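Local structure of protein disulfide-isomerase A4 (Rattus norvegicus, 3EC3) at residues Val27-Val32 against Leu76-Pro81; Leu69-Gly74 against Met92-Val97. The protein catalyses the rearrangement of disulfide bonds in proteins of the endoplasmic reticulum, this chain being its noncatalytic b and b' fragment of thioredoxin-like fold. The protein carries 1 engineered substitution. All blocks are in the same frame, centred on the assembly; numbering follows the deposited sequence.

Interaction 1: residues Val27-Val32 against Leu76-Pro81; sequences VVILGV and LVLMQP
V27 meets the second strand just before the first becomes regular: its CG2, anti to the backbone N, lies 3.8 Å from L78 CD2 and 3.6 Å from M79 O. Its flank also touches the Q80 amide, whose NE2 is bonded to A114 O. V28 and M79 form a hydrogen-bonded antiparallel pair, V28 N to M79 O at 2.8 Å and M79 N to V28 O at 2.9 Å. V28 CG1 reaches the CE of M79, a selenomethionine bent at chi3 (-78°). I29 projects from the other face beside L76 and L78, all pointing the same way; its CG2 is 3.7 Å from L76 CD2 and its CG1 4.0 Å from L78 CG. Replacing L78 with alanine removes the branch that meets both V27 CG2 and I29 CG1 and is likely to leave a gap between them near H113. L30 repeats the paired bonds with V77, while V32 CG2 crosses V77 CG2 at 4.0 Å. Backbone bonds thus satisfy the inward N-H and C=O groups of two central strands; I29, L76 and L78 face helix 103-113, and L30, V32 and M79 face helix 63-69, so the apolar strand pair is buried between the two.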
loop_
_atom_site.group_PDB
_atom_site.type_symbol
_atom_site.label_atom_id
_atom_site.label_comp_id
_atom_site.label_asym_id
_atom_site.label_seq_id
_atom_site.Cartn_x
_atom_site.Cartn_y
_atom_site.Cartn_z
ATOM N N VAL A 27 5.512 2.324 2.075
ATOM C CA VAL A 27 5.147 2.652 3.468
ATOM C C VAL A 27 6.409 3.173 4.196
ATOM O O VAL A 27 7.514 2.608 4.043
ATOM C CB VAL A 27 4.421 1.467 4.185
ATOM C CG1 VAL A 27 5.298 0.189 4.298
ATOM C CG2 VAL A 27 3.885 1.891 5.597
ATOM N N VAL A 28 6.235 4.281 4.913
ATOM C CA VAL A 28 7.231 4.846 5.793
ATOM C C VAL A 28 6.968 4.295 7.203
ATOM O O VAL A 28 5.914 4.588 7.796
ATOM C CB VAL A 28 7.082 6.366 5.840
ATOM C CG1 VAL A 28 8.125 6.984 6.805
ATOM C CG2 VAL A 28 7.160 6.971 4.378
ATOM N N ILE A 29 7.930 3.532 7.726
ATOM C CA ILE A 29 7.791 2.919 9.010
ATOM C C ILE A 29 8.769 3.602 9.956
ATOM O O ILE A 29 9.996 3.587 9.723
ATOM C CB ILE A 29 8.080 1.410 8.933
ATOM C CG1 ILE A 29 7.160 0.744 7.880
ATOM C CG2 ILE A 29 7.857 0.784 10.275
ATOM C CD1 ILE A 29 7.641 -0.715 7.529
ATOM N N LEU A 30 8.216 4.222 10.992
ATOM C CA LEU A 30 8.999 5.075 11.870
ATOM C C LEU A 30 8.819 4.736 13.336
ATOM O O LEU A 30 7.741 5.002 13.900
ATOM C CB LEU A 30 8.606 6.514 11.668
ATOM C CG LEU A 30 9.515 7.476 12.443
ATOM C CD1 LEU A 30 10.966 7.356 12.083
ATOM C CD2 LEU A 30 9.029 8.916 12.203
ATOM N N GLY A 31 9.890 4.284 13.969
ATOM C CA GLY A 31 9.892 4.096 15.437
ATOM C C GLY A 31 10.254 5.408 16.121
ATOM O O GLY A 31 11.318 5.991 15.834
ATOM N N VAL A 32 9.425 5.868 17.059
ATOM C CA VAL A 32 9.713 7.151 17.734
ATOM C C VAL A 32 9.934 6.854 19.208
ATOM O O VAL A 32 8.978 6.528 19.918
ATOM C CB VAL A 32 8.521 8.132 17.596
ATOM C CG1 VAL A 32 8.810 9.501 18.305
ATOM C CG2 VAL A 32 8.133 8.361 16.081
ATOM N N LEU A 76 5.237 3.357 17.379
ATOM C CA LEU A 76 5.553 2.964 16.028
ATOM C C LEU A 76 4.536 3.704 15.126
ATOM O O LEU A 76 3.324 3.629 15.367
ATOM C CB LEU A 76 5.341 1.459 15.945
ATOM C CG LEU A 76 5.736 0.575 14.765
ATOM C CD1 LEU A 76 4.576 -0.269 14.257
ATOM C CD2 LEU A 76 6.599 1.259 13.683
ATOM N N VAL A 77 5.012 4.402 14.092
ATOM C CA VAL A 77 4.142 5.239 13.282
ATOM C C VAL A 77 4.332 4.723 11.854
ATOM O O VAL A 77 5.465 4.567 11.407
ATOM C CB VAL A 77 4.551 6.727 13.377
ATOM C CG1 VAL A 77 3.692 7.566 12.448
ATOM C CG2 VAL A 77 4.481 7.239 14.855
ATOM N N LEU A 78 3.233 4.455 11.155
ATOM C CA LEU A 78 3.295 4.048 9.759
ATOM C C LEU A 78 2.530 5.088 8.966
ATOM O O LEU A 78 1.354 5.418 9.314
ATOM C CB LEU A 78 2.644 2.691 9.542
ATOM C CG LEU A 78 3.587 1.470 9.568
ATOM C CD1 LEU A 78 3.849 1.157 10.970
ATOM C CD2 LEU A 78 2.891 0.257 8.847
HETATM N N MSE A 79 3.171 5.593 7.921
HETATM C CA MSE A 79 2.576 6.596 7.086
HETATM C C MSE A 79 2.775 6.217 5.633
HETATM O O MSE A 79 3.717 5.491 5.299
HETATM C CB MSE A 79 3.238 7.935 7.367
HETATM C CG MSE A 79 2.993 8.427 8.769
HETATM SE SE MSE A 79 4.001 10.072 9.089
HETATM C CE MSE A 79 5.744 9.247 9.384
ATOM N N GLN A 80 1.882 6.673 4.761
ATOM C CA GLN A 80 2.073 6.419 3.336
ATOM C C GLN A 80 2.589 7.695 2.672
ATOM O O GLN A 80 2.261 8.777 3.118
ATOM C CB GLN A 80 0.729 6.018 2.685
ATOM C CG GLN A 80 0.198 4.702 3.184
ATOM C CD GLN A 80 1.021 3.494 2.739
ATOM O OE1 GLN A 80 1.793 3.547 1.780
ATOM N NE2 GLN A 80 0.849 2.400 3.444
ATOM N N PRO A 81 3.308 7.561 1.550
ATOM C CA PRO A 81 3.679 8.723 0.763
ATOM C C PRO A 81 2.388 9.483 0.312
ATOM O O PRO A 81 1.349 8.846 0.204
ATOM C CB PRO A 81 4.328 8.126 -0.465
ATOM C CG PRO A 81 4.640 6.709 -0.170
ATOM C CD PRO A 81 3.745 6.285 0.957
#

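Interaction 2: residues Leu69-Gly74 against Met92-Val97; sequences LKVSLG and MHVMDV
The selenomethionine M92 leans from segment 92-97 towards L69 and V71. Its CB packs beside CG of M79, another selenomethionine. The chain then extends through CG with chi2 near anti, carrying SE up to the L69 carbonyl: SE lies 3.1 Å from L69 O, shorter than ordinary contact, so the detail of this approach is doubtful. SE also lies 4.1 Å from V71 CG1. At chi3 (103°) the chain turns, and CE, 3.3 Å from L69 O, ends 4.1 Å from L69 CD2, so the tip lies against both the carbonyl and the leucine branch.

V71 CG1 is shared, since it also crosses V94 CG2 at 4.1 Å; this one methyl joins the M92 contact to V94, two residues on. At the far end V97 N bonds G74 O at 3.0 Å, almost straight at the hydrogen (171°), although the donor stands above the carbonyl plane. This bond carries the antiparallel pairing of strands 75-79 and 93-96, made by H93 with L78 and M95 with L76, one step beyond the start of strand 75-79. With its positive phi (96°), G74 has a backbone on which any side chain would collide with the carbonyl O of L73, so glycine fits here. D96 OD1 forms a salt bridge with K75 NZ.

The loop 70-74 leaves helix 63-69 through a Schellman motif at K70 and runs into strand 75-79. It thus borders one face of the outermost strand 93-96, whose other face, through H93 and M95, packs on helix 103-113.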
loop_
_atom_site.group_PDB
_atom_site.type_symbol
_atom_site.label_atom_id
_atom_site.label_comp_id
_atom_site.label_asym_id
_atom_site.label_seq_id
_atom_site.Cartn_x
_atom_site.Cartn_y
_atom_site.Cartn_z
ATOM N N LEU A 69 5.091 15.267 14.117
ATOM C CA LEU A 69 4.229 14.133 13.793
ATOM C C LEU A 69 3.009 14.034 14.683
ATOM O O LEU A 69 2.184 13.132 14.500
ATOM C CB LEU A 69 4.981 12.815 13.903
ATOM C CG LEU A 69 6.113 12.603 12.911
ATOM C CD1 LEU A 69 6.732 11.244 13.192
ATOM C CD2 LEU A 69 5.599 12.734 11.476
ATOM N N LYS A 70 2.932 14.914 15.662
ATOM C CA LYS A 70 1.847 14.962 16.621
ATOM C C LYS A 70 1.714 13.658 17.458
ATOM O O LYS A 70 0.613 13.222 17.787
ATOM C CB LYS A 70 0.544 15.435 15.910
ATOM C CG LYS A 70 0.701 16.848 15.285
ATOM C CD LYS A 70 -0.662 17.643 15.107
ATOM C CE LYS A 70 -0.490 19.150 15.411
ATOM N NZ LYS A 70 -1.806 19.931 15.500
ATOM N N VAL A 71 2.855 13.076 17.835
ATOM C CA VAL A 71 2.887 11.847 18.658
ATOM C C VAL A 71 3.781 12.039 19.869
ATOM O O VAL A 71 4.731 12.826 19.819
ATOM C CB VAL A 71 3.397 10.591 17.865
ATOM C CG1 VAL A 71 2.524 10.285 16.644
ATOM C CG2 VAL A 71 4.882 10.721 17.468
ATOM N N SER A 72 3.513 11.332 20.960
ATOM C CA SER A 72 4.484 11.341 22.066
ATOM C C SER A 72 5.550 10.265 21.781
ATOM O O SER A 72 5.463 9.539 20.770
ATOM C CB SER A 72 3.813 11.138 23.427
ATOM O OG SER A 72 2.973 10.004 23.377
ATOM N N LEU A 73 6.584 10.191 22.617
ATOM C CA LEU A 73 7.654 9.210 22.390
ATOM C C LEU A 73 7.102 7.835 22.759
ATOM O O LEU A 73 6.155 7.726 23.565
ATOM C CB LEU A 73 8.940 9.580 23.180
ATOM C CG LEU A 73 9.583 10.947 22.830
ATOM C CD1 LEU A 73 10.733 11.344 23.783
ATOM C CD2 LEU A 73 10.040 11.040 21.388
ATOM N N GLY A 74 7.647 6.783 22.171
ATOM C CA GLY A 74 7.274 5.416 22.535
ATOM C C GLY A 74 6.225 4.870 21.603
ATOM O O GLY A 74 5.264 4.233 22.038
HETATM N N MSE A 92 -1.699 8.743 9.611
HETATM C CA MSE A 92 -0.792 7.869 10.332
HETATM C C MSE A 92 -1.515 6.792 11.055
HETATM O O MSE A 92 -2.622 7.014 11.566
HETATM C CB MSE A 92 0.129 8.641 11.294
HETATM C CG MSE A 92 -0.399 9.875 11.939
HETATM SE SE MSE A 92 1.254 10.684 12.779
HETATM C CE MSE A 92 1.516 12.040 11.475
ATOM N N HIS A 93 -0.913 5.612 11.074
ATOM C CA HIS A 93 -1.339 4.563 11.994
ATOM C C HIS A 93 -0.302 4.504 13.097
ATOM O O HIS A 93 0.879 4.375 12.796
ATOM C CB HIS A 93 -1.440 3.248 11.251
ATOM C CG HIS A 93 -2.728 3.115 10.481
ATOM N ND1 HIS A 93 -2.822 3.396 9.143
ATOM C CD2 HIS A 93 -3.960 2.723 10.869
ATOM C CE1 HIS A 93 -4.055 3.162 8.723
ATOM N NE2 HIS A 93 -4.766 2.746 9.749
ATOM N N VAL A 94 -0.750 4.606 14.360
ATOM C CA VAL A 94 0.141 4.745 15.501
ATOM C C VAL A 94 -0.107 3.622 16.516
ATOM O O VAL A 94 -1.272 3.381 16.910
ATOM C CB VAL A 94 -0.047 6.128 16.178
ATOM C CG1 VAL A 94 0.888 6.285 17.364
ATOM C CG2 VAL A 94 0.224 7.262 15.162
HETATM N N MSE A 95 0.959 2.911 16.892
HETATM C CA MSE A 95 0.885 1.823 17.870
HETATM C C MSE A 95 1.801 2.141 19.043
HETATM O O MSE A 95 2.924 2.581 18.837
HETATM C CB MSE A 95 1.319 0.497 17.256
HETATM C CG MSE A 95 1.292 -0.673 18.246
HETATM SE SE MSE A 95 1.982 -2.269 17.390
HETATM C CE MSE A 95 3.591 -1.754 17.054
ATOM N N ASP A 96 1.298 1.947 20.264
ATOM C CA ASP A 96 2.129 2.089 21.468
ATOM C C ASP A 96 3.155 0.990 21.473
ATOM O O ASP A 96 2.816 -0.160 21.212
ATOM C CB ASP A 96 1.292 1.969 22.773
ATOM C CG ASP A 96 0.224 3.057 22.911
ATOM O OD1 ASP A 96 0.215 4.015 22.093
ATOM O OD2 ASP A 96 -0.618 2.969 23.856
ATOM N N VAL A 97 4.416 1.335 21.773
ATOM C CA VAL A 97 5.485 0.343 21.850
ATOM C C VAL A 97 6.345 0.565 23.090
ATOM O O VAL A 97 6.991 1.611 23.217
ATOM C CB VAL A 97 6.417 0.328 20.592
ATOM C CG1 VAL A 97 7.549 -0.690 20.777
ATOM C CG2 VAL A 97 5.633 -0.023 19.329
#

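Overall arrangement
Interaction 1 is core and interaction 2 lies nearer the surface, yet both serve the same thioredoxin-like sheet, in which strand 75-79 stands between 28-32 and 93-96. The first is held by a regular set of backbone bonds with apolar contacts on both faces; the second has a single backbone bond at one end and a few apolar contacts of M92 and V94 with L69 and V71 at the other. They meet directly. L76 N probably donates a hydrogen bond to M95 O, and L30 packs on L69. The loop 69-74 leads into strand 75-79, and at G74 it probably bonds strand 28-32 through V32 O, while also bonding V97, just after the edge strand.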